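Local coordinates for protein adenosine deaminase 1 (Arthrobacter aurescens, PDB 3RYS) that probably catalyses the zinc-dependent hydrolytic deamination of adenine to hypoxanthine, a step of purine salvage, at residues A[8-14]-A[335-341]; A[273-277]-A[310-314]; A[89-95]-A[288-292]; A[96-102]-A[133-139]; A[23-27]-A[282-288]. All coordinates share one frame; numbering follows the deposited sequence.

Contact 1 (A[8-14]-A[335-341])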
# COMPACT_ATOMS: atom_id res chain seq x y z
N THR A 8 -10.51 13.31 24.44
CA THR A 8 -9.76 13.68 23.24
C THR A 8 -8.34 13.10 23.23
O THR A 8 -7.71 12.91 24.29
CB THR A 8 -9.69 15.21 23.08
OG1 THR A 8 -8.84 15.78 24.09
CG2 THR A 8 -11.08 15.84 23.19
N THR A 9 -7.82 12.81 22.04
CA THR A 9 -6.46 12.28 21.90
C THR A 9 -5.77 12.90 20.68
O THR A 9 -6.43 13.31 19.73
CB THR A 9 -6.44 10.73 21.79
OG1 THR A 9 -5.09 10.25 21.83
CG2 THR A 9 -7.12 10.25 20.51
N SER A 10 -4.45 12.99 20.73
CA SER A 10 -3.67 13.41 19.56
C SER A 10 -2.85 12.25 19.02
O SER A 10 -2.06 12.42 18.09
CB SER A 10 -2.75 14.58 19.90
OG SER A 10 -3.50 15.77 20.08
N THR A 11 -3.05 11.07 19.60
CA THR A 11 -2.34 9.87 19.18
C THR A 11 -3.12 9.13 18.09
O THR A 11 -4.33 9.30 17.96
CB THR A 11 -2.10 8.92 20.36
OG1 THR A 11 -3.35 8.39 20.81
CG2 THR A 11 -1.42 9.66 21.50
N ALA A 12 -2.41 8.31 17.32
CA ALA A 12 -3.03 7.50 16.28
C ALA A 12 -3.54 6.21 16.90
O ALA A 12 -3.04 5.78 17.93
CB ALA A 12 -2.03 7.20 15.18
N PRO A 13 -4.54 5.59 16.26
CA PRO A 13 -5.15 4.35 16.74
C PRO A 13 -4.31 3.15 16.35
O PRO A 13 -3.48 3.27 15.44
CB PRO A 13 -6.48 4.28 15.98
CG PRO A 13 -6.58 5.56 15.17
CD PRO A 13 -5.18 6.07 15.02
N PRO A 14 -4.51 2.00 17.00
CA PRO A 14 -3.87 0.76 16.57
C PRO A 14 -4.53 0.33 15.26
O PRO A 14 -5.73 0.12 15.25
CB PRO A 14 -4.24 -0.24 17.67
CG PRO A 14 -4.81 0.57 18.78
CD PRO A 14 -5.39 1.79 18.16
N TRP A 335 -8.15 1.70 22.89
CA TRP A 335 -7.70 3.03 22.47
C TRP A 335 -8.84 4.05 22.53
O TRP A 335 -8.64 5.17 22.97
CB TRP A 335 -7.10 2.98 21.07
CG TRP A 335 -6.71 4.33 20.55
CD1 TRP A 335 -5.57 5.02 20.84
CD2 TRP A 335 -7.45 5.15 19.64
NE1 TRP A 335 -5.56 6.22 20.17
CE2 TRP A 335 -6.70 6.33 19.43
CE3 TRP A 335 -8.69 5.01 18.99
CZ2 TRP A 335 -7.15 7.36 18.60
CZ3 TRP A 335 -9.12 6.04 18.17
CH2 TRP A 335 -8.35 7.20 17.98
N VAL A 336 -10.02 3.64 22.09
CA VAL A 336 -11.19 4.51 22.11
C VAL A 336 -11.59 4.90 23.53
O VAL A 336 -11.84 6.07 23.80
CB VAL A 336 -12.39 3.83 21.44
CG1 VAL A 336 -13.64 4.69 21.59
CG2 VAL A 336 -12.09 3.56 19.98
N LYS A 337 -11.58 3.95 24.42
CA LYS A 337 -11.96 4.19 25.78
C LYS A 337 -10.99 5.04 26.50
O LYS A 337 -11.36 5.81 27.32
CB LYS A 337 -12.05 2.89 26.50
CG LYS A 337 -13.27 2.18 26.28
CD LYS A 337 -13.19 0.92 26.95
CE LYS A 337 -14.15 -0.02 26.39
NZ LYS A 337 -14.61 -0.93 27.42
N ALA A 338 -9.74 4.88 26.18
CA ALA A 338 -8.71 5.70 26.75
C ALA A 338 -8.64 7.09 26.13
O ALA A 338 -8.04 7.97 26.65
CB ALA A 338 -7.43 5.02 26.60
N SER A 339 -9.29 7.27 25.00
CA SER A 339 -9.07 8.39 24.15
C SER A 339 -10.22 9.34 24.05
O SER A 339 -10.14 10.28 23.35
CB SER A 339 -8.77 7.90 22.74
OG SER A 339 -7.41 7.68 22.57
N VAL A 340 -11.31 9.09 24.73
CA VAL A 340 -12.39 10.06 24.67
C VAL A 340 -12.46 10.81 25.96
O VAL A 340 -12.06 10.30 26.99
CB VAL A 340 -13.74 9.44 24.42
CG1 VAL A 340 -13.78 8.77 23.09
CG2 VAL A 340 -14.15 8.55 25.55
N THR A 341 -12.97 12.04 25.87
CA THR A 341 -13.05 12.97 27.00
C THR A 341 -14.02 12.53 28.04
O THR A 341 -15.14 12.29 27.74
CB THR A 341 -13.53 14.35 26.56
OG1 THR A 341 -13.25 14.53 25.19
CG2 THR A 341 -12.86 15.42 27.36
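The indole of Trp335 packs against the N-terminal segment. Pro13 covers one face, its CB standing 3.7 Å from the centroid of the Trp335 six-membered ring and almost on the ring normal, a CH-pi contact. Off-centre, near the rim of the opposite face, lies OG of Ser339. At the edge NE1 of Trp335 gives a nearly straight hydrogen bond to OG1 of Thr11 (3.2 Å, 167°), close to the ring plane. With CG anti to the backbone N (chi1 176°), the indole is directed at the N-terminal segment, where Pro13 and Thr11 meet it. Thr9 adds CG2 at 3.5 Å from CZ2 of Trp335, and its OG1 shares a hydrogen bond with OG1 of Thr11. Farther out, Thr8 N donates to Thr341 OG1 and, weakly, to Ser339 O. A leucine in place of Trp335 would probably leave Thr11 OG1 without its indole donor and Pro13 without a flat surface to lie on. Val304 of helix 304-317 also touches Trp335. Far from the zinc site, this contact joins the chain ends mainly by apolar cover, the bond from NE1 to Thr11 probably setting the indole's rotation and Thr8 N tying the outer end.

Contact 2 (A[273-277]-A[310-314])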
# COMPACT_ATOMS: atom_id res chain seq x y z
N LEU A 273 -19.31 2.32 2.87
CA LEU A 273 -18.20 1.68 2.17
C LEU A 273 -17.18 1.20 3.20
O LEU A 273 -16.84 1.93 4.13
CB LEU A 273 -17.53 2.65 1.19
CG LEU A 273 -18.33 3.05 -0.05
CD1 LEU A 273 -17.57 4.08 -0.86
CD2 LEU A 273 -18.64 1.83 -0.89
N ASN A 274 -16.72 -0.03 3.04
CA ASN A 274 -15.77 -0.62 3.98
C ASN A 274 -14.35 -0.09 3.79
O ASN A 274 -13.44 -0.82 3.38
CB ASN A 274 -15.79 -2.14 3.85
CG ASN A 274 -14.88 -2.82 4.84
OD1 ASN A 274 -14.59 -2.28 5.91
ND2 ASN A 274 -14.41 -4.01 4.50
N VAL A 275 -14.15 1.19 4.09
CA VAL A 275 -12.89 1.86 3.81
C VAL A 275 -11.93 1.86 4.98
O VAL A 275 -12.34 1.79 6.15
CB VAL A 275 -13.12 3.32 3.38
CG1 VAL A 275 -13.70 3.39 1.97
CG2 VAL A 275 -14.02 4.03 4.39
N CYS A 276 -10.64 1.95 4.67
CA CYS A 276 -9.61 2.12 5.68
C CYS A 276 -8.54 3.09 5.19
O CYS A 276 -8.47 3.40 3.99
CB CYS A 276 -8.99 0.77 6.08
SG CYS A 276 -8.10 -0.08 4.75
N VAL A 277 -7.70 3.55 6.11
CA VAL A 277 -6.71 4.58 5.82
C VAL A 277 -5.31 3.99 5.66
O VAL A 277 -4.86 3.19 6.49
CB VAL A 277 -6.69 5.64 6.95
CG1 VAL A 277 -5.61 6.68 6.70
CG2 VAL A 277 -8.05 6.29 7.07
N LEU A 310 -12.44 3.33 11.27
CA LEU A 310 -11.46 3.17 10.21
C LEU A 310 -10.41 2.13 10.58
O LEU A 310 -10.04 1.28 9.76
CB LEU A 310 -10.77 4.50 9.91
CG LEU A 310 -11.67 5.58 9.29
CD1 LEU A 310 -10.93 6.90 9.20
CD2 LEU A 310 -12.17 5.14 7.93
N ALA A 311 -9.92 2.21 11.81
CA ALA A 311 -8.95 1.27 12.35
C ALA A 311 -9.48 -0.16 12.31
O ALA A 311 -8.81 -1.07 11.82
CB ALA A 311 -8.57 1.65 13.77
N ALA A 312 -10.69 -0.36 12.84
CA ALA A 312 -11.26 -1.70 12.92
C ALA A 312 -11.56 -2.27 11.54
O ALA A 312 -11.44 -3.48 11.33
CB ALA A 312 -12.52 -1.69 13.80
N ASN A 313 -11.95 -1.41 10.60
CA ASN A 313 -12.09 -1.84 9.22
C ASN A 313 -10.79 -2.46 8.73
O ASN A 313 -10.78 -3.59 8.23
CB ASN A 313 -12.46 -0.66 8.32
CG ASN A 313 -13.92 -0.25 8.45
OD1 ASN A 313 -14.36 0.72 7.83
ND2 ASN A 313 -14.67 -0.99 9.26
N SER A 314 -9.70 -1.73 8.88
CA SER A 314 -8.40 -2.18 8.40
C SER A 314 -8.03 -3.54 8.98
O SER A 314 -7.32 -4.33 8.34
CB SER A 314 -7.32 -1.16 8.74
OG SER A 314 -6.81 -1.38 10.04
O HOH W 1 -7.64 2.66 8.73
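Val277 and Leu310 meet through branch ends: CG2 of Val277 lies 3.6 Å from CD1 of Leu310. The other methyl of Leu310, CD2, runs beside Val275, 4.1 Å from its CG2, so the two leucine branches reach two residues of the same strand. Phe293 of helix 289-300 touches both Val277 and Leu310, and Leu269 of helix 265-270 also packs on Leu310. Between Val275 and Val277, Cys276 rests its CB on CB of Ser314 at 3.7 Å. The sulfur of Cys276 sits between the backbone N and the carbonyl carbon (chi1 64°).

The strand and helix belong to the TIM-barrel fold of the adenosine deaminase family. Strand 275-277 pairs in parallel with 244-246, and segment 310-314 of helix 304-317 runs at 103° to strand 275-277, the axes of these short segments 6.7 Å apart at closest approach. The side chain of Cys276 is about 6 Å from that of the zinc ligand His19.

Polar groups gather at both ends of the interface. Near the start of the strand, the side chains of Asn274 and Asn313 pass in opposite senses, their amide planes 83° apart; ND2 of Asn274 donates to Gln241 O. At the other end one water accepts from Val277 N at 2.8 Å and donates weakly to Leu310 O. OG of Ser314 gives its proton to Ala311 O at 2.7 Å, back within the helix, and also accepts from Ala16 N, which links this helix to strand 15-17.

Contact 3 (A[89-95]-A[288-292])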
# COMPACT_ATOMS: atom_id res chain seq x y z
N ARG A 89 9.39 2.59 11.69
CA ARG A 89 8.58 3.81 11.67
C ARG A 89 7.08 3.50 11.75
O ARG A 89 6.33 4.18 12.44
CB ARG A 89 8.91 4.66 10.44
CG ARG A 89 8.05 5.90 10.30
CD ARG A 89 8.15 6.83 11.51
NE ARG A 89 7.29 8.00 11.35
CZ ARG A 89 5.98 8.00 11.56
NH1 ARG A 89 5.37 6.89 11.97
NH2 ARG A 89 5.27 9.11 11.38
N ALA A 90 6.66 2.45 11.04
CA ALA A 90 5.27 2.03 11.08
C ALA A 90 4.83 1.68 12.49
O ALA A 90 3.77 2.10 12.95
CB ALA A 90 5.05 0.85 10.14
N ALA A 91 5.66 0.91 13.20
CA ALA A 91 5.34 0.50 14.56
C ALA A 91 5.12 1.72 15.46
O ALA A 91 4.11 1.81 16.16
CB ALA A 91 6.43 -0.40 15.12
N ALA A 92 6.07 2.65 15.42
CA ALA A 92 5.99 3.88 16.20
C ALA A 92 4.72 4.67 15.91
O ALA A 92 4.29 5.48 16.72
CB ALA A 92 7.21 4.74 15.94
N GLY A 93 4.13 4.44 14.74
CA GLY A 93 2.94 5.16 14.33
C GLY A 93 1.65 4.42 14.60
O GLY A 93 0.57 4.89 14.24
N GLY A 94 1.75 3.24 15.21
CA GLY A 94 0.56 2.51 15.61
C GLY A 94 0.24 1.29 14.77
O GLY A 94 -0.68 0.54 15.10
N VAL A 95 0.98 1.09 13.68
CA VAL A 95 0.76 -0.06 12.80
C VAL A 95 1.03 -1.37 13.54
O VAL A 95 2.15 -1.65 13.95
CB VAL A 95 1.63 0.02 11.52
CG1 VAL A 95 1.37 -1.18 10.62
CG2 VAL A 95 1.37 1.31 10.77
N TYR A 288 3.22 8.93 7.04
CA TYR A 288 2.84 7.54 7.21
C TYR A 288 1.36 7.45 7.60
O TYR A 288 0.65 8.45 7.55
CB TYR A 288 3.76 6.88 8.24
CG TYR A 288 5.19 6.79 7.74
CD1 TYR A 288 6.01 7.91 7.70
CD2 TYR A 288 5.70 5.58 7.27
CE1 TYR A 288 7.31 7.83 7.23
CE2 TYR A 288 7.00 5.50 6.79
CZ TYR A 288 7.80 6.62 6.77
OH TYR A 288 9.08 6.52 6.29
N VAL A 289 0.89 6.26 7.97
CA VAL A 289 -0.53 6.11 8.27
C VAL A 289 -0.97 7.08 9.36
O VAL A 289 -1.99 7.76 9.22
CB VAL A 289 -0.90 4.66 8.64
CG1 VAL A 289 -0.28 4.27 9.98
CG2 VAL A 289 -2.41 4.50 8.68
N ASP A 290 -0.19 7.17 10.44
CA ASP A 290 -0.53 8.06 11.54
C ASP A 290 -0.58 9.51 11.09
O ASP A 290 -1.33 10.31 11.64
CB ASP A 290 0.43 7.88 12.72
CG ASP A 290 1.86 8.27 12.39
OD1 ASP A 290 2.29 9.38 12.80
OD2 ASP A 290 2.55 7.48 11.71
N ASP A 291 0.22 9.85 10.08
CA ASP A 291 0.18 11.18 9.49
C ASP A 291 -1.10 11.36 8.69
O ASP A 291 -1.69 12.44 8.70
CB ASP A 291 1.40 11.41 8.59
CG ASP A 291 2.68 11.59 9.38
OD1 ASP A 291 2.69 12.41 10.33
OD2 ASP A 291 3.67 10.90 9.05
N ASN A 292 -1.53 10.31 8.00
CA ASN A 292 -2.80 10.35 7.28
C ASN A 292 -3.95 10.59 8.24
O ASN A 292 -4.85 11.37 7.97
CB ASN A 292 -3.03 9.08 6.46
CG ASN A 292 -2.25 9.08 5.14
OD1 ASN A 292 -2.81 9.37 4.08
ND2 ASN A 292 -0.96 8.75 5.21
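Arg89 folds over the ring of Tyr288 and grips Asp290, linking the C-terminal turn of helix 76-92 to the N terminus of helix 289-300 on the outside of the TIM barrel. Its CG stands over the centre of the Tyr288 ring, 3.5 Å from the centroid in a CH-pi contact. A bend at chi2 (59°) brings the guanidinium back across the ring, where it stacks with the two planes inclined by 29°.

Both terminal nitrogens of Arg89 point at a single oxygen, OD2 of Asp290: NH1 at 2.9 Å and NH2 at 3.2 Å, both close to the guanidinium plane. NH2 also reaches OD1 of Asp290 weakly, and forms a salt bridge with OD2 of Asp291 at 3.3 Å. That same Asp291 oxygen accepts from Tyr288 N through its anti lone pair, tying the N-cap residue to the first turn. Tyr288 O takes two donors, Asn292 N and Asn292 ND2, while Asn292 OD1 accepts from Leu249 N. Two acidic groups facing one arginine would be expected to stabilise its positive charge. A methionine in place of Arg89 would probably leave Asp290 and Asp291 close together without the cation that offsets their charges.

The other helix ends in a Schellman motif: Gly94 has positive phi, Val95 N returns to Ala90 O and Gly94 N to Ala91 O. Ala90 O also takes Gly93 N, from the opposite face of its plane. Beneath, CG2 of Val95 packs 3.5 Å from CG1 of Val289.

Contact 4 (A[96-102]-A[133-139])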
# COMPACT_ATOMS: atom_id res chain seq x y z
N ARG A 96 -0.02 -2.17 13.70
CA ARG A 96 0.07 -3.42 14.45
C ARG A 96 0.22 -4.60 13.49
O ARG A 96 0.74 -5.66 13.86
CB ARG A 96 -1.19 -3.60 15.30
CG ARG A 96 -1.31 -2.56 16.39
CD ARG A 96 -0.23 -2.79 17.43
NE ARG A 96 -0.46 -4.05 18.13
CZ ARG A 96 0.51 -4.86 18.55
NH1 ARG A 96 1.78 -4.54 18.33
NH2 ARG A 96 0.21 -5.99 19.17
N HIS A 97 -0.22 -4.39 12.26
CA HIS A 97 -0.16 -5.40 11.22
C HIS A 97 0.03 -4.70 9.88
O HIS A 97 -0.65 -3.71 9.59
CB HIS A 97 -1.45 -6.22 11.21
CG HIS A 97 -1.48 -7.31 10.18
ND1 HIS A 97 -2.06 -7.14 8.94
CD2 HIS A 97 -1.01 -8.58 10.21
CE1 HIS A 97 -1.94 -8.26 8.25
NE2 HIS A 97 -1.31 -9.15 9.00
N ALA A 98 0.96 -5.21 9.08
CA ALA A 98 1.29 -4.57 7.82
C ALA A 98 1.30 -5.58 6.68
O ALA A 98 2.02 -6.58 6.73
CB ALA A 98 2.64 -3.88 7.92
N GLU A 99 0.48 -5.33 5.67
CA GLU A 99 0.49 -6.18 4.48
C GLU A 99 1.15 -5.42 3.33
O GLU A 99 0.59 -4.47 2.78
CB GLU A 99 -0.92 -6.67 4.14
CG GLU A 99 -1.42 -7.70 5.15
CD GLU A 99 -2.84 -8.18 4.89
OE1 GLU A 99 -3.28 -8.16 3.73
OE2 GLU A 99 -3.49 -8.60 5.87
N ILE A 100 2.36 -5.84 3.00
CA ILE A 100 3.30 -5.02 2.25
C ILE A 100 3.45 -5.43 0.79
O ILE A 100 3.69 -6.60 0.48
CB ILE A 100 4.68 -5.05 2.93
CG1 ILE A 100 4.55 -4.54 4.37
CG2 ILE A 100 5.69 -4.23 2.14
CD1 ILE A 100 5.66 -5.01 5.28
N MET A 101 3.30 -4.46 -0.10
CA MET A 101 3.50 -4.71 -1.52
C MET A 101 4.94 -4.50 -1.96
O MET A 101 5.72 -3.76 -1.34
CB MET A 101 2.56 -3.84 -2.37
CG MET A 101 1.29 -4.55 -2.79
SD MET A 101 0.18 -3.47 -3.71
CE MET A 101 -0.57 -2.54 -2.38
N MET A 102 5.28 -5.15 -3.06
CA MET A 102 6.62 -5.10 -3.60
C MET A 102 6.48 -5.32 -5.10
O MET A 102 5.65 -6.12 -5.53
CB MET A 102 7.45 -6.21 -2.96
CG MET A 102 8.68 -6.62 -3.72
SD MET A 102 9.36 -8.11 -2.96
CE MET A 102 10.79 -8.38 -4.00
N GLY A 133 7.10 -5.76 16.68
CA GLY A 133 5.76 -6.08 17.12
C GLY A 133 4.72 -5.88 16.03
O GLY A 133 3.58 -5.51 16.30
N VAL A 134 5.11 -6.15 14.79
CA VAL A 134 4.21 -5.99 13.65
C VAL A 134 4.05 -7.30 12.88
O VAL A 134 5.03 -7.84 12.36
CB VAL A 134 4.73 -4.92 12.68
CG1 VAL A 134 3.86 -4.87 11.44
CG2 VAL A 134 4.76 -3.56 13.36
N SER A 135 2.82 -7.80 12.82
CA SER A 135 2.50 -8.95 11.96
C SER A 135 2.62 -8.52 10.51
O SER A 135 2.26 -7.39 10.17
CB SER A 135 1.07 -9.42 12.21
OG SER A 135 0.93 -9.96 13.51
N THR A 136 3.11 -9.40 9.65
CA THR A 136 3.34 -9.00 8.26
C THR A 136 2.98 -10.05 7.22
O THR A 136 3.11 -11.25 7.46
CB THR A 136 4.81 -8.59 8.03
OG1 THR A 136 5.67 -9.69 8.33
CG2 THR A 136 5.17 -7.40 8.91
N LEU A 137 2.51 -9.58 6.07
CA LEU A 137 2.31 -10.42 4.90
C LEU A 137 2.99 -9.78 3.69
O LEU A 137 2.97 -8.56 3.52
CB LEU A 137 0.82 -10.64 4.61
CG LEU A 137 0.08 -11.71 5.44
CD1 LEU A 137 0.90 -13.00 5.57
CD2 LEU A 137 -0.31 -11.19 6.80
N LEU A 138 3.60 -10.60 2.85
CA LEU A 138 4.27 -10.10 1.66
C LEU A 138 3.39 -10.28 0.43
O LEU A 138 2.94 -11.39 0.13
CB LEU A 138 5.62 -10.78 1.46
CG LEU A 138 6.51 -10.19 0.36
CD1 LEU A 138 6.55 -8.67 0.46
CD2 LEU A 138 7.91 -10.78 0.40
N ILE A 139 3.15 -9.19 -0.28
CA ILE A 139 2.34 -9.23 -1.49
C ILE A 139 3.16 -8.82 -2.70
O ILE A 139 3.68 -7.70 -2.75
CB ILE A 139 1.11 -8.32 -1.37
CG1 ILE A 139 0.09 -8.94 -0.43
CG2 ILE A 139 0.48 -8.08 -2.74
CD1 ILE A 139 -1.22 -8.20 -0.40
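In Glu99 (chi1 -70°) and Leu137 (chi1 -81°) CG lies anti to the carbonyl carbon, and the two chains run alongside one another in the same sense, with CG of Glu99 3.7 Å from CB of Leu137. Glu99 then runs on extended (chi2 178°), which carries its carboxylate beyond the leucine to a salt bridge with Arg220 and a bond from Phe319 N. Farther along the same face, CG of Met101 meets CG2 of Ile139 at 3.6 Å.

Beneath these side chains the backbones form a parallel pair in register from His97 with Ser135 to Met101 with Ile139. Ser135 N donates to Arg96 O, and the bonds then pass back and forth: Ala98 N to Ser135 O at 2.8 Å, Leu137 N to Ala98 O, Ile100 N to Leu137 O at 2.8 Å, and Ile139 N to Ile100 O. The last, Met102 N to Ile139 O, is weak. At the start, the guanidinium of Arg96 pairs through NE with Glu331.

These are neighbouring strands of the TIM barrel. Glu99, Met101 and Ile139 face its interior, and the side chain of Met101 is about 5 Å from the zinc ion, beside His199 of strand 195-200. On the other face Ala98 and Ile100 meet Tyr86 of helix 76-92, while Thr136 and Leu138 rest on Leu125 of helix 114-125; strand 15-17 bonds the far edge of 95-102.

Contact 5 (A[23-27]-A[282-288]); sequences EGTLQ and PAYFGGY
Tyr284 sets the edge of its ring against the turn at Gly24, with CD1 3.5 Å from Gly24 O and CE1 of the same ring beside Glu23 O. Two loops of the TIM barrel meet here, the one after strand 15-17 and the one after strand 275-277. They lie close to the active site: the nearest atoms of Gly24 and the bound adenine are about 7 Å apart, and Asp281, just before Pro282, belongs to the adenine pocket. The Tyr284 ring also meets Phe62 of the pocket edge-to-face, and Tyr54.

The direct backbone link is Ala283 N to Gly24 O, 2.8 Å and 160°, nearly in line with the carbonyl. Pro282, beside the same oxygen, has no hydrogen to give; its CG lies against Thr25 OG1. The methyl of Ala283 points into the opposing loop, among the oxygens Leu26 O, Thr25 O and Gln27 OE1. A bend at chi2 (65°) folds Gln27 back, so that its amide covers this methyl, with OE1 3.3 Å from CB of Ala283.

Beyond the Gln27 amide, the hydroxyl of Tyr288 lies 3.4 Å from OE1 of Gln27, at best a weak and unsettled bond. The ring leading to that hydroxyl has Pro282 CB over one face, toward the rim, so a residue of its own loop backs it. One water bridges the two loops here, donating to Thr25 O at 3.1 Å and lying 2.8 Å from Tyr288 OH.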
# COMPACT_ATOMS: atom_id res chain seq x y z
N GLU A 23 8.85 0.05 -1.67
CA GLU A 23 9.72 0.95 -2.42
C GLU A 23 9.32 2.41 -2.24
O GLU A 23 10.12 3.32 -2.47
CB GLU A 23 9.69 0.60 -3.92
CG GLU A 23 10.14 -0.81 -4.26
CD GLU A 23 9.01 -1.83 -4.21
OE1 GLU A 23 8.04 -1.64 -3.44
OE2 GLU A 23 9.09 -2.85 -4.93
N GLY A 24 8.06 2.64 -1.84
CA GLY A 24 7.55 3.98 -1.61
C GLY A 24 7.88 4.43 -0.20
O GLY A 24 7.51 5.53 0.22
N THR A 25 8.58 3.56 0.50
CA THR A 25 9.02 3.78 1.87
C THR A 25 10.43 4.39 1.91
O THR A 25 10.91 4.81 2.97
CB THR A 25 9.00 2.44 2.60
OG1 THR A 25 7.81 2.36 3.40
CG2 THR A 25 10.22 2.25 3.47
N LEU A 26 11.06 4.45 0.75
CA LEU A 26 12.45 4.87 0.61
C LEU A 26 12.64 6.37 0.83
O LEU A 26 12.31 7.19 -0.04
CB LEU A 26 12.96 4.49 -0.78
CG LEU A 26 14.46 4.20 -0.90
CD1 LEU A 26 14.90 3.31 0.24
CD2 LEU A 26 14.74 3.55 -2.25
N GLN A 27 13.18 6.73 1.98
CA GLN A 27 13.40 8.12 2.35
C GLN A 27 14.69 8.64 1.71
O GLN A 27 15.66 7.89 1.56
CB GLN A 27 13.46 8.22 3.88
CG GLN A 27 12.96 9.54 4.43
CD GLN A 27 11.48 9.75 4.18
OE1 GLN A 27 10.64 8.95 4.59
NE2 GLN A 27 11.15 10.85 3.51
N PRO A 282 4.78 6.26 1.61
CA PRO A 282 5.00 7.17 2.74
C PRO A 282 6.14 8.17 2.56
O PRO A 282 6.04 9.29 3.05
CB PRO A 282 5.36 6.22 3.89
CG PRO A 282 4.87 4.89 3.48
CD PRO A 282 4.97 4.85 2.00
N ALA A 283 7.22 7.77 1.89
CA ALA A 283 8.38 8.65 1.77
C ALA A 283 8.23 9.63 0.60
O ALA A 283 9.07 10.50 0.40
CB ALA A 283 9.66 7.84 1.63
N TYR A 284 7.14 9.49 -0.15
CA TYR A 284 6.89 10.35 -1.30
C TYR A 284 5.73 11.33 -1.09
O TYR A 284 5.66 12.38 -1.75
CB TYR A 284 6.61 9.50 -2.55
CG TYR A 284 7.82 8.81 -3.10
CD1 TYR A 284 8.28 7.62 -2.54
CD2 TYR A 284 8.52 9.33 -4.18
CE1 TYR A 284 9.40 6.98 -3.03
CE2 TYR A 284 9.64 8.70 -4.68
CZ TYR A 284 10.07 7.52 -4.11
OH TYR A 284 11.19 6.89 -4.61
N PHE A 285 4.83 11.00 -0.17
CA PHE A 285 3.63 11.80 0.02
C PHE A 285 3.64 12.50 1.38
O PHE A 285 2.62 13.01 1.84
CB PHE A 285 2.37 10.94 -0.16
CG PHE A 285 2.34 10.19 -1.46
CD1 PHE A 285 2.73 10.80 -2.64
CD2 PHE A 285 1.90 8.87 -1.51
CE1 PHE A 285 2.70 10.11 -3.85
CE2 PHE A 285 1.86 8.17 -2.71
CZ PHE A 285 2.26 8.79 -3.88
N GLY A 286 4.81 12.50 2.01
CA GLY A 286 5.05 13.27 3.23
C GLY A 286 4.32 12.81 4.47
O GLY A 286 3.83 13.64 5.24
N GLY A 287 4.24 11.50 4.69
CA GLY A 287 3.56 11.00 5.87
C GLY A 287 3.19 9.53 5.85
O GLY A 287 2.89 8.94 4.81
N TYR A 288 3.22 8.93 7.04
CA TYR A 288 2.84 7.54 7.21
C TYR A 288 1.36 7.45 7.60
O TYR A 288 0.65 8.45 7.55
CB TYR A 288 3.76 6.88 8.24
CG TYR A 288 5.19 6.79 7.74
CD1 TYR A 288 6.01 7.91 7.70
CD2 TYR A 288 5.70 5.58 7.27
CE1 TYR A 288 7.31 7.83 7.23
CE2 TYR A 288 7.00 5.50 6.79
CZ TYR A 288 7.80 6.62 6.77
OH TYR A 288 9.08 6.52 6.29
O HOH W 2 10.71 4.22 6.05

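Overall arrangement
From the N terminus, 8-14 lies against 335-341, so contact 1 closes a loop that holds all the others and joins the two ends of the chain. Loop 23-27 waits for 282-288 in contact 5, within which contact 4 closes early by pairing strands 95-102 and 135-143. Contact 3 takes 89-95 to 288-292, also encloses contact 4, and crosses contact 5, sharing Tyr288 with it. Contact 2, strand 275-277 with helix 304-317, crosses both 3 and 5 and follows 4 in series. Val277 packs on Val289, joining contacts 2 and 3. Together they tie the first barrel strands to the last strand and its closing helices.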